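Long-range contacts in putative NADH Oxidase (Clostridium acetobutylicum, PDB 3E10), which binds flavin mononucleotide where its two subunits meet and probably acts as an FMN-dependent oxidoreductase of the nitroreductase family: residues W113-Q117 and K137-V141; R51-L57 and L67-A73; A37-P42 and K82-M88. All coordinates share one frame; numbering follows the deposited sequence.

Contact 1 (W113-Q117 and K137-V141); sequences WLGAQ and KPFCV. With FMN (flavin mononucleotide), chain L.
Trp113 (chi1 -178°) and Phe139 (chi1 178°) both carry CG trans to the main-chain N, and this turns the two rings together: they cross obliquely, Trp113 CZ2 lying 3.8 Å from Phe139 CZ. Cys140 brings its sulfur over the indole, SG standing 4.2 Å from the centroid of the five-membered ring and 28° off its normal, a sulfur-aromatic contact. The opposite indole face takes the flavin methyl C8M of FMN, displaced toward the rim, which sandwiches Trp113 between strand 136-145 and the cofactor. Two backbone bonds fix the antiparallel register: Leu114 N to Val141 O at 2.7 Å, and Val141 N to Leu114 O at 3.0 Å. Past the strand end, Gln117 N donates to Phe139 O at 3.0 Å. One water, in the indole plane and above the centre of the Phe139 ring, joins Trp113 NE1, Ala116 N and Phe139 O. Gly115 N reaches FMN O4 at 3.3 Å, tying the strand end directly to the flavin. Helix 89-106 brings Ala94 to Trp113 and Met93 to Phe139, helix 120-129 sets Leu126 on Ala116 and Pro138, and Phe139 and Cys140 form a classic beta bulge facing Leu76 of strand 72-79.

Contact 2 (R51-L57 and L67-A73); sequences RENIDKL and LKTAPLA. With EDO (1,2-ethanediol), chain O.
The site is a helix-to-loop interface in which Arg51, Ile54 and Leu57 of helix 51-57 cover the turn Leu67-Pro71 and the first residues of strand 72-79. Arg51 supplies its polar end. The side chain is bent at chi2 (-72°) and chi3 (-45°), a fold that curls the guanidinium back over the turn and presents it to three backbone carbonyls. Arg51 NH1 makes two bonds, to Leu67 O at 2.9 Å and to Ala70 O at 3.0 Å. The first acceptor sits at the guanidinium edge, only 8° out of its plane, whereas the second is tilted further from it. Arg51 NH2 adds a weak bond to Lys68 O at 2.9 Å, and Thr69 CA lies over one face of the group. Asp55 OD1 lies alongside, 3.9 Å from Arg51 NH2 as a long salt-bridge partner, and also rests against Lys68 CG.

In the fold, this places the helix at the start of strand 72-79 of the antiparallel sheet, whose outermost strand on this side within the chain is 43-48; Leu48 of that strand is also against Ile54. Ile54 points toward the turn and divides its branches: CG2 meets Leu67 CD2 at 3.8 Å, while CD1 runs farther along to Pro71 O. One helical turn on, Leu57 straddles two partners, with CG 3.9 Å from Leu67 CD1 and CD2 3.9 Å from Ala73 CB. The Leu57 and Leu67 side chains cross at a slant, and Val141, Leu126 and Met129 close around Leu57 from strand 136-145 and helix 120-129. On the solvent side, Lys68 NZ is hydrogen-bonded to Ser58 OG, just beyond the helix. On the helix itself, a 1,2-ethanediol, probably from the crystallisation liquor, donates from O1 to Asn53 O at 2.7 Å.

Contact 3 (A37-P42 and K82-M88); sequences AGNQQP and KMKISEM. With FMN (flavin mononucleotide), chain C.
Gln40 presents both ends of its amide to the backbone of the loop 82-88. Gln40 OE1 accepts from Ile85 N at 2.7 Å in a nearly straight bond (171°) and, weakly, from Lys84 N at 2.7 Å. Gln40 NE2 donates to Ile85 O at 3.1 Å; that acceptor lies in the amide plane, although NE2 stands above the carbonyl plane of Ile85. Met88 N reaches Ile85 O from the opposite face at 3.2 Å. The reach of the Gln40 side chain comes from chi1 of 68°, which sets CG between the main-chain N and carbonyl carbon, followed by an extended chain. Beside the amide, Ala37 CB packs on Ile85 CD1 at 3.9 Å and on CB of selenomethionine Met88, also at 3.9 Å. In the next shell, Asp92 of helix 89-106 takes NE2 of Gln40 on one carboxylate oxygen and Ala37 N on the other, and Met88 stands at the N-cap of that helix. Lys84 NZ joins Asn39 O through a water. Ala37 N then lies 3.4 Å from FMN C8, and Ser10, Arg12 and Arg157 of the second subunit bind this flavin: the composite, interfacial FMN site characteristic of the nitroreductase family.

How the contacts relate
From the N terminus, segment 37-42 opens contact 3, the widest loop of the three. Contact 2 opens and closes inside it, joining helix 51-57 to the start of strand 72-79, before 82-88 closes contact 3, which ties the loop before strand 43-48 to the loop before helix 89-106. Contact 1 follows in series, pairing strands 110-115 and 136-145 after an excursion through helix 120-129. Contacts 1 and 2 meet where Leu114 packs on Leu67 and Val141 CG1 lies 3.9 Å from Leu57 CD2; both reach one sheet through neighbouring strands 136-145 and 72-79. Contacts 1 and 3 meet at Lys137 and Met83 and border different flavins. Contacts 2 and 3 do not touch, their nearest atoms about 16 Å apart.

Contact 1 (W113-Q117 and K137-V141)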
loop_
_atom_site.group_PDB
_atom_site.type_symbol
_atom_site.label_atom_id
_atom_site.label_comp_id
_atom_site.label_asym_id
_atom_site.label_seq_id
_atom_site.Cartn_x
_atom_site.Cartn_y
_atom_site.Cartn_z
ATOM N N TRP B 113 0.533 1.257 11.535
ATOM C CA TRP B 113 1.382 0.224 10.937
ATOM C C TRP B 113 2.654 0.137 11.748
ATOM O O TRP B 113 3.364 1.133 11.906
ATOM C CB TRP B 113 1.655 0.649 9.496
ATOM C CG TRP B 113 2.447 -0.198 8.598
ATOM C CD1 TRP B 113 3.430 -1.110 8.900
ATOM C CD2 TRP B 113 2.373 -0.154 7.173
ATOM N NE1 TRP B 113 3.939 -1.652 7.736
ATOM C CE2 TRP B 113 3.338 -1.043 6.665
ATOM C CE3 TRP B 113 1.578 0.568 6.277
ATOM C CZ2 TRP B 113 3.504 -1.254 5.292
ATOM C CZ3 TRP B 113 1.770 0.404 4.932
ATOM C CH2 TRP B 113 2.739 -0.492 4.452
ATOM N N LEU B 114 2.919 -1.063 12.262
ATOM C CA LEU B 114 4.136 -1.353 13.019
ATOM C C LEU B 114 5.027 -2.234 12.146
ATOM O O LEU B 114 4.767 -3.426 11.976
ATOM C CB LEU B 114 3.775 -2.004 14.352
ATOM C CG LEU B 114 2.783 -1.215 15.238
ATOM C CD1 LEU B 114 2.429 -2.053 16.484
ATOM C CD2 LEU B 114 3.270 0.169 15.603
ATOM N N GLY B 115 6.063 -1.632 11.567
ATOM C CA GLY B 115 6.891 -2.324 10.592
ATOM C C GLY B 115 7.601 -3.534 11.191
ATOM O O GLY B 115 7.993 -3.532 12.373
ATOM N N ALA B 116 7.757 -4.570 10.394
ATOM C CA ALA B 116 8.538 -5.753 10.791
ATOM C C ALA B 116 9.531 -6.142 9.700
ATOM O O ALA B 116 10.725 -5.829 9.802
ATOM C CB ALA B 116 7.609 -6.916 11.204
ATOM N N GLN B 117 9.031 -6.735 8.619
ATOM C CA GLN B 117 9.848 -7.072 7.456
ATOM C C GLN B 117 10.515 -5.780 6.948
ATOM O O GLN B 117 9.833 -4.774 6.809
ATOM C CB GLN B 117 8.991 -7.692 6.366
ATOM C CG GLN B 117 9.647 -7.885 5.014
ATOM C CD GLN B 117 10.665 -9.011 4.990
ATOM O OE1 GLN B 117 10.890 -9.697 5.984
ATOM N NE2 GLN B 117 11.261 -9.216 3.832
ATOM N N LYS B 137 5.850 -15.876 6.485
ATOM C CA LYS B 137 6.753 -14.763 6.697
ATOM C C LYS B 137 6.050 -13.588 7.332
ATOM O O LYS B 137 5.077 -13.064 6.761
ATOM C CB LYS B 137 7.291 -14.297 5.347
ATOM C CG LYS B 137 8.017 -15.448 4.627
ATOM C CD LYS B 137 8.678 -14.989 3.325
ATOM C CE LYS B 137 9.856 -14.038 3.540
ATOM N NZ LYS B 137 11.048 -14.712 4.161
ATOM N N PRO B 138 6.530 -13.165 8.506
ATOM C CA PRO B 138 5.956 -11.961 9.102
ATOM C C PRO B 138 6.170 -10.720 8.253
ATOM O O PRO B 138 7.241 -10.528 7.691
ATOM C CB PRO B 138 6.709 -11.818 10.411
ATOM C CG PRO B 138 7.301 -13.165 10.691
ATOM C CD PRO B 138 7.537 -13.788 9.392
ATOM N N PHE B 139 5.129 -9.903 8.149
ATOM C CA PHE B 139 5.203 -8.655 7.401
ATOM C C PHE B 139 5.145 -7.411 8.302
ATOM O O PHE B 139 6.057 -6.584 8.311
ATOM C CB PHE B 139 4.135 -8.574 6.311
ATOM C CG PHE B 139 4.186 -7.264 5.564
ATOM C CD1 PHE B 139 5.226 -6.987 4.705
ATOM C CD2 PHE B 139 3.253 -6.260 5.796
ATOM C CE1 PHE B 139 5.295 -5.781 4.036
ATOM C CE2 PHE B 139 3.341 -5.029 5.135
ATOM C CZ PHE B 139 4.343 -4.790 4.266
ATOM N N CYS B 140 4.070 -7.284 9.075
ATOM C CA CYS B 140 3.909 -6.156 9.973
ATOM C C CYS B 140 2.848 -6.510 11.000
ATOM O O CYS B 140 2.177 -7.547 10.886
ATOM C CB CYS B 140 3.530 -4.867 9.226
ATOM S SG CYS B 140 1.799 -4.738 8.704
ATOM N N VAL B 141 2.698 -5.646 11.986
ATOM C CA VAL B 141 1.558 -5.706 12.907
ATOM C C VAL B 141 0.833 -4.381 12.800
ATOM O O VAL B 141 1.467 -3.339 12.698
ATOM C CB VAL B 141 2.000 -5.949 14.352
ATOM C CG1 VAL B 141 0.790 -5.962 15.295
ATOM C CG2 VAL B 141 2.847 -7.227 14.493
HETATM N N1 FMN L . 4.936 3.839 13.353
HETATM C C2 FMN L . 5.319 3.380 14.580
HETATM O O2 FMN L . 4.952 3.975 15.604
HETATM N N3 FMN L . 6.083 2.247 14.665
HETATM C C4 FMN L . 6.578 1.587 13.562
HETATM O O4 FMN L . 7.273 0.551 13.690
HETATM C C4A FMN L . 6.175 2.045 12.307
HETATM N N5 FMN L . 6.583 1.376 11.185
HETATM C C5A FMN L . 6.123 1.810 9.944
HETATM C C6 FMN L . 6.537 1.115 8.811
HETATM C C7 FMN L . 6.116 1.503 7.535
HETATM C C7M FMN L . 6.499 0.709 6.342
HETATM C C8 FMN L . 5.239 2.593 7.421
HETATM C C8M FMN L . 4.573 2.903 6.077
HETATM C C9 FMN L . 4.833 3.280 8.571
HETATM C C9A FMN L . 5.276 2.918 9.831
HETATM N N10 FMN L . 4.903 3.610 10.987
HETATM C C10 FMN L . 5.319 3.156 12.231
HETATM C "C1'" FMN L . 3.986 4.755 10.881
HETATM C "C2'" FMN L . 4.752 5.999 10.404
HETATM O "O2'" FMN L . 5.602 6.536 11.416
HETATM C "C3'" FMN L . 3.749 7.078 9.981
HETATM O "O3'" FMN L . 3.057 6.605 8.838
HETATM C "C4'" FMN L . 4.384 8.450 9.685
HETATM O "O4'" FMN L . 4.907 9.038 10.873
HETATM C "C5'" FMN L . 3.427 9.449 9.040
HETATM O "O5'" FMN L . 2.304 9.728 9.885
HETATM P P FMN L . 0.827 9.359 9.401
HETATM O O1P FMN L . 0.611 9.971 8.041
HETATM O O2P FMN L . 0.710 7.872 9.312
HETATM O O3P FMN L . -0.066 9.980 10.451
HETATM O O HOH W 1 6.355 -3.819 7.686
HETATM O O HOH W 2 9.423 -11.936 6.869
HETATM O O HOH W 3 12.631 -12.197 3.610
#

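Contact 2 (R51-L57 and L67-A73)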
loop_
_atom_site.group_PDB
_atom_site.type_symbol
_atom_site.label_atom_id
_atom_site.label_comp_id
_atom_site.label_asym_id
_atom_site.label_seq_id
_atom_site.Cartn_x
_atom_site.Cartn_y
_atom_site.Cartn_z
ATOM N N ARG B 51 -5.695 -9.462 25.733
ATOM C CA ARG B 51 -4.887 -8.336 26.120
ATOM C C ARG B 51 -3.488 -8.763 26.603
ATOM O O ARG B 51 -2.499 -8.105 26.302
ATOM C CB ARG B 51 -5.672 -7.434 27.080
ATOM C CG ARG B 51 -6.673 -6.437 26.313
ATOM C CD ARG B 51 -5.884 -5.302 25.562
ATOM N NE ARG B 51 -4.896 -4.839 26.509
ATOM C CZ ARG B 51 -3.666 -4.445 26.252
ATOM N NH1 ARG B 51 -3.195 -4.305 25.029
ATOM N NH2 ARG B 51 -2.898 -4.117 27.274
ATOM N N GLU B 52 -3.380 -9.909 27.274
ATOM C CA GLU B 52 -2.072 -10.399 27.660
ATOM C C GLU B 52 -1.183 -10.720 26.441
ATOM O O GLU B 52 0.013 -10.410 26.425
ATOM C CB GLU B 52 -2.212 -11.656 28.509
ATOM C CG GLU B 52 -0.901 -12.191 28.992
ATOM N N ASN B 53 -1.771 -11.336 25.426
ATOM C CA ASN B 53 -0.999 -11.639 24.202
ATOM C C ASN B 53 -0.641 -10.378 23.421
ATOM O O ASN B 53 0.450 -10.280 22.862
ATOM C CB ASN B 53 -1.746 -12.616 23.320
ATOM C CG ASN B 53 -1.828 -14.006 23.935
ATOM O OD1 ASN B 53 -1.099 -14.313 24.867
ATOM N ND2 ASN B 53 -2.714 -14.845 23.406
ATOM N N ILE B 54 -1.554 -9.416 23.386
ATOM C CA ILE B 54 -1.289 -8.132 22.713
ATOM C C ILE B 54 -0.135 -7.399 23.408
ATOM O O ILE B 54 0.789 -6.884 22.768
ATOM C CB ILE B 54 -2.551 -7.271 22.608
ATOM C CG1 ILE B 54 -3.632 -7.943 21.758
ATOM C CG2 ILE B 54 -2.247 -5.891 22.018
ATOM C CD1 ILE B 54 -5.051 -7.277 21.901
ATOM N N ASP B 55 -0.154 -7.374 24.741
ATOM C CA ASP B 55 0.915 -6.707 25.478
ATOM C C ASP B 55 2.266 -7.410 25.238
ATOM O O ASP B 55 3.309 -6.754 25.066
ATOM C CB ASP B 55 0.548 -6.653 26.970
ATOM C CG ASP B 55 1.325 -5.592 27.727
ATOM O OD1 ASP B 55 1.012 -4.393 27.589
ATOM O OD2 ASP B 55 2.247 -5.964 28.469
ATOM N N LYS B 56 2.257 -8.728 25.219
ATOM C CA LYS B 56 3.449 -9.508 24.921
ATOM C C LYS B 56 3.984 -9.138 23.541
ATOM O O LYS B 56 5.189 -9.017 23.334
ATOM C CB LYS B 56 3.122 -11.003 24.965
ATOM C CG LYS B 56 4.273 -11.935 24.580
ATOM C CD LYS B 56 3.845 -13.394 24.565
ATOM C CE LYS B 56 4.955 -14.300 24.056
ATOM N NZ LYS B 56 4.658 -15.722 24.370
ATOM N N LEU B 57 3.061 -8.983 22.600
ATOM C CA LEU B 57 3.402 -8.701 21.222
ATOM C C LEU B 57 4.109 -7.348 21.078
ATOM O O LEU B 57 4.955 -7.180 20.177
ATOM C CB LEU B 57 2.126 -8.786 20.375
ATOM C CG LEU B 57 2.256 -8.571 18.862
ATOM C CD1 LEU B 57 3.110 -9.652 18.199
ATOM C CD2 LEU B 57 0.835 -8.481 18.254
ATOM N N LEU B 67 0.794 -1.120 21.129
ATOM C CA LEU B 67 0.111 -2.358 21.453
ATOM C C LEU B 67 -0.219 -2.433 22.942
ATOM O O LEU B 67 -1.096 -3.192 23.346
ATOM C CB LEU B 67 0.956 -3.559 21.035
ATOM C CG LEU B 67 1.011 -3.785 19.516
ATOM C CD1 LEU B 67 2.166 -4.704 19.144
ATOM C CD2 LEU B 67 -0.349 -4.342 19.062
ATOM N N LYS B 68 0.452 -1.646 23.762
ATOM C CA LYS B 68 0.193 -1.712 25.199
ATOM C C LYS B 68 -1.193 -1.222 25.598
ATOM O O LYS B 68 -1.688 -1.578 26.672
ATOM C CB LYS B 68 1.264 -0.955 25.980
ATOM C CG LYS B 68 2.658 -1.559 25.791
ATOM C CD LYS B 68 3.680 -0.863 26.645
ATOM C CE LYS B 68 5.060 -1.462 26.465
ATOM N NZ LYS B 68 5.086 -2.949 26.648
ATOM N N THR B 69 -1.815 -0.412 24.750
ATOM C CA THR B 69 -3.212 0.006 24.978
ATOM C C THR B 69 -4.205 -0.511 23.951
ATOM O O THR B 69 -5.419 -0.332 24.108
ATOM C CB THR B 69 -3.353 1.530 25.115
ATOM O OG1 THR B 69 -2.991 2.150 23.877
ATOM C CG2 THR B 69 -2.474 2.111 26.280
ATOM N N ALA B 70 -3.729 -1.174 22.902
ATOM C CA ALA B 70 -4.601 -1.577 21.814
ATOM C C ALA B 70 -5.513 -2.723 22.223
ATOM O O ALA B 70 -5.032 -3.714 22.775
ATOM C CB ALA B 70 -3.756 -2.021 20.591
ATOM N N PRO B 71 -6.821 -2.604 21.970
ATOM C CA PRO B 71 -7.697 -3.746 22.156
ATOM C C PRO B 71 -7.725 -4.757 21.014
ATOM O O PRO B 71 -8.373 -5.805 21.138
ATOM C CB PRO B 71 -9.079 -3.094 22.220
ATOM C CG PRO B 71 -8.947 -1.917 21.272
ATOM C CD PRO B 71 -7.593 -1.397 21.613
ATOM N N LEU B 72 -7.045 -4.428 19.912
ATOM C CA LEU B 72 -7.004 -5.297 18.756
ATOM C C LEU B 72 -5.632 -5.178 18.119
ATOM O O LEU B 72 -5.095 -4.076 17.997
ATOM C CB LEU B 72 -8.040 -4.859 17.708
ATOM C CG LEU B 72 -8.120 -5.623 16.383
ATOM C CD1 LEU B 72 -8.517 -7.067 16.598
ATOM C CD2 LEU B 72 -9.116 -4.934 15.451
ATOM N N ALA B 73 -5.083 -6.315 17.734
ATOM C CA ALA B 73 -3.887 -6.333 16.873
ATOM C C ALA B 73 -4.119 -7.280 15.716
ATOM O O ALA B 73 -4.741 -8.343 15.890
ATOM C CB ALA B 73 -2.640 -6.789 17.667
HETATM C C1 EDO O . 1.746 -12.804 20.891
HETATM O O1 EDO O . 2.181 -12.289 22.143
HETATM C C2 EDO O . 1.839 -14.316 20.929
HETATM O O2 EDO O . 0.647 -14.818 21.532
#

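Contact 3 (A37-P42 and K82-M88)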
loop_
_atom_site.group_PDB
_atom_site.type_symbol
_atom_site.label_atom_id
_atom_site.label_comp_id
_atom_site.label_asym_id
_atom_site.label_seq_id
_atom_site.Cartn_x
_atom_site.Cartn_y
_atom_site.Cartn_z
ATOM N N ALA B 37 0.583 -8.750 -6.999
ATOM C CA ALA B 37 1.305 -9.160 -8.216
ATOM C C ALA B 37 0.816 -10.528 -8.642
ATOM O O ALA B 37 0.728 -11.465 -7.835
ATOM C CB ALA B 37 2.812 -9.148 -7.965
ATOM N N GLY B 38 0.471 -10.660 -9.922
ATOM C CA GLY B 38 -0.041 -11.956 -10.382
ATOM C C GLY B 38 -1.379 -12.390 -9.782
ATOM O O GLY B 38 -1.748 -13.542 -9.887
ATOM N N ASN B 39 -2.092 -11.480 -9.111
ATOM C CA ASN B 39 -3.231 -11.827 -8.295
ATOM C C ASN B 39 -2.908 -12.969 -7.303
ATOM O O ASN B 39 -3.765 -13.811 -7.008
ATOM C CB ASN B 39 -4.430 -12.236 -9.166
ATOM C CG ASN B 39 -5.744 -12.273 -8.398
ATOM O OD1 ASN B 39 -5.965 -11.520 -7.444
ATOM N ND2 ASN B 39 -6.637 -13.175 -8.816
ATOM N N GLN B 40 -1.674 -12.973 -6.808
ATOM C CA GLN B 40 -1.229 -14.076 -5.960
ATOM C C GLN B 40 -1.839 -14.082 -4.561
ATOM O O GLN B 40 -1.834 -15.125 -3.904
ATOM C CB GLN B 40 0.307 -14.145 -5.885
ATOM C CG GLN B 40 1.007 -13.010 -5.170
ATOM C CD GLN B 40 2.492 -12.998 -5.411
ATOM O OE1 GLN B 40 3.058 -14.008 -5.897
ATOM N NE2 GLN B 40 3.143 -11.861 -5.124
ATOM N N GLN B 41 -2.357 -12.939 -4.110
ATOM C CA GLN B 41 -3.068 -12.864 -2.811
ATOM C C GLN B 41 -2.380 -13.670 -1.715
ATOM O O GLN B 41 -2.934 -14.664 -1.245
ATOM C CB GLN B 41 -4.522 -13.338 -2.960
ATOM C CG GLN B 41 -5.349 -12.569 -3.992
ATOM C CD GLN B 41 -6.689 -13.214 -4.296
ATOM O OE1 GLN B 41 -7.077 -13.345 -5.479
ATOM N NE2 GLN B 41 -7.422 -13.557 -3.282
ATOM N N PRO B 42 -1.174 -13.253 -1.308
ATOM C CA PRO B 42 -0.309 -14.153 -0.514
ATOM C C PRO B 42 -0.536 -14.056 1.007
ATOM O O PRO B 42 0.162 -14.708 1.779
ATOM C CB PRO B 42 1.074 -13.681 -0.890
ATOM C CG PRO B 42 0.905 -12.190 -1.050
ATOM C CD PRO B 42 -0.473 -12.008 -1.667
ATOM N N LYS B 82 2.132 -19.495 -1.534
ATOM C CA LYS B 82 1.156 -18.817 -2.365
ATOM C C LYS B 82 1.786 -17.873 -3.385
ATOM O O LYS B 82 1.081 -17.302 -4.215
ATOM C CB LYS B 82 0.170 -18.052 -1.489
ATOM C CG LYS B 82 -0.618 -18.963 -0.588
ATOM C CD LYS B 82 -1.625 -18.186 0.228
ATOM C CE LYS B 82 -2.579 -19.128 0.965
ATOM N NZ LYS B 82 -1.940 -19.747 2.159
HETATM N N MSE B 83 3.099 -17.712 -3.350
HETATM C CA MSE B 83 3.736 -16.727 -4.212
HETATM C C MSE B 83 4.028 -17.264 -5.597
HETATM O O MSE B 83 4.777 -18.239 -5.747
HETATM C CB MSE B 83 5.031 -16.231 -3.613
HETATM C CG MSE B 83 4.858 -15.557 -2.265
HETATM SE SE MSE B 83 6.545 -15.113 -1.499
HETATM C CE MSE B 83 5.934 -14.652 0.248
ATOM N N LYS B 84 3.453 -16.609 -6.582
ATOM C CA LYS B 84 3.789 -16.783 -8.002
ATOM C C LYS B 84 4.907 -15.813 -8.418
ATOM O O LYS B 84 5.721 -16.116 -9.290
ATOM C CB LYS B 84 2.550 -16.498 -8.850
ATOM C CG LYS B 84 1.329 -17.352 -8.544
ATOM C CD LYS B 84 0.052 -16.731 -9.161
ATOM C CE LYS B 84 -1.159 -17.656 -9.004
ATOM N NZ LYS B 84 -1.867 -17.570 -7.681
ATOM N N ILE B 85 4.945 -14.651 -7.759
ATOM C CA ILE B 85 5.909 -13.589 -8.019
ATOM C C ILE B 85 6.480 -13.178 -6.658
ATOM O O ILE B 85 6.067 -12.194 -6.039
ATOM C CB ILE B 85 5.238 -12.383 -8.751
ATOM C CG1 ILE B 85 4.589 -12.881 -10.046
ATOM C CG2 ILE B 85 6.268 -11.291 -9.045
ATOM C CD1 ILE B 85 3.632 -11.907 -10.641
ATOM N N SER B 86 7.445 -13.951 -6.176
ATOM C CA SER B 86 7.959 -13.725 -4.851
ATOM C C SER B 86 8.733 -12.423 -4.736
ATOM O O SER B 86 8.896 -11.893 -3.648
ATOM C CB SER B 86 8.902 -14.852 -4.453
ATOM O OG SER B 86 10.043 -14.938 -5.283
ATOM N N GLU B 87 9.183 -11.890 -5.859
ATOM C CA GLU B 87 9.919 -10.647 -5.857
ATOM C C GLU B 87 9.087 -9.478 -5.327
ATOM O O GLU B 87 9.646 -8.464 -4.907
ATOM C CB GLU B 87 10.355 -10.311 -7.282
ATOM C CG GLU B 87 11.417 -11.228 -7.866
ATOM C CD GLU B 87 10.864 -12.489 -8.560
ATOM O OE1 GLU B 87 9.643 -12.758 -8.521
ATOM O OE2 GLU B 87 11.700 -13.216 -9.165
HETATM N N MSE B 88 7.767 -9.606 -5.399
HETATM C CA MSE B 88 6.933 -8.448 -5.072
HETATM C C MSE B 88 6.016 -8.645 -3.868
HETATM O O MSE B 88 5.159 -7.825 -3.630
HETATM C CB MSE B 88 6.139 -7.998 -6.296
HETATM C CG MSE B 88 6.995 -7.265 -7.311
HETATM SE SE MSE B 88 6.141 -7.121 -9.018
HETATM C CE MSE B 88 7.678 -6.557 -10.005
HETATM N N1 FMN C . -0.811 -5.762 -13.620
HETATM C C2 FMN C . -0.262 -5.758 -14.879
HETATM O O2 FMN C . -0.990 -5.783 -15.875
HETATM N N3 FMN C . 1.093 -5.649 -15.068
HETATM C C4 FMN C . 1.985 -5.663 -14.014
HETATM O O4 FMN C . 3.202 -5.528 -14.233
HETATM C C4A FMN C . 1.437 -5.647 -12.716
HETATM N N5 FMN C . 2.256 -5.589 -11.620
HETATM C C5A FMN C . 1.730 -5.550 -10.349
HETATM C C6 FMN C . 2.571 -5.471 -9.242
HETATM C C7 FMN C . 2.084 -5.411 -7.955
HETATM C C7M FMN C . 3.050 -5.311 -6.793
HETATM C C8 FMN C . 0.705 -5.419 -7.752
HETATM C C8M FMN C . 0.180 -5.108 -6.379
HETATM C C9 FMN C . -0.152 -5.496 -8.858
HETATM C C9A FMN C . 0.342 -5.562 -10.158
HETATM N N10 FMN C . -0.500 -5.692 -11.264
HETATM C C10 FMN C . 0.045 -5.693 -12.533
HETATM C "C1'" FMN C . -1.998 -5.742 -11.089
HETATM C "C2'" FMN C . -2.429 -7.142 -10.632
HETATM O "O2'" FMN C . -2.365 -8.082 -11.696
HETATM C "C3'" FMN C . -3.827 -7.068 -10.038
HETATM O "O3'" FMN C . -3.770 -6.272 -8.851
HETATM C "C4'" FMN C . -4.442 -8.462 -9.722
HETATM O "O4'" FMN C . -4.655 -9.223 -10.880
HETATM C "C5'" FMN C . -5.744 -8.328 -8.946
HETATM O "O5'" FMN C . -6.742 -7.683 -9.723
HETATM P P FMN C . -7.386 -6.326 -9.154
HETATM O O1P FMN C . -6.296 -5.267 -9.132
HETATM O O2P FMN C . -8.491 -5.992 -10.136
HETATM O O3P FMN C . -7.942 -6.602 -7.758
HETATM O O HOH W 4 -4.640 -16.197 -7.409
HETATM O O HOH W 5 -1.302 -17.644 -5.310
#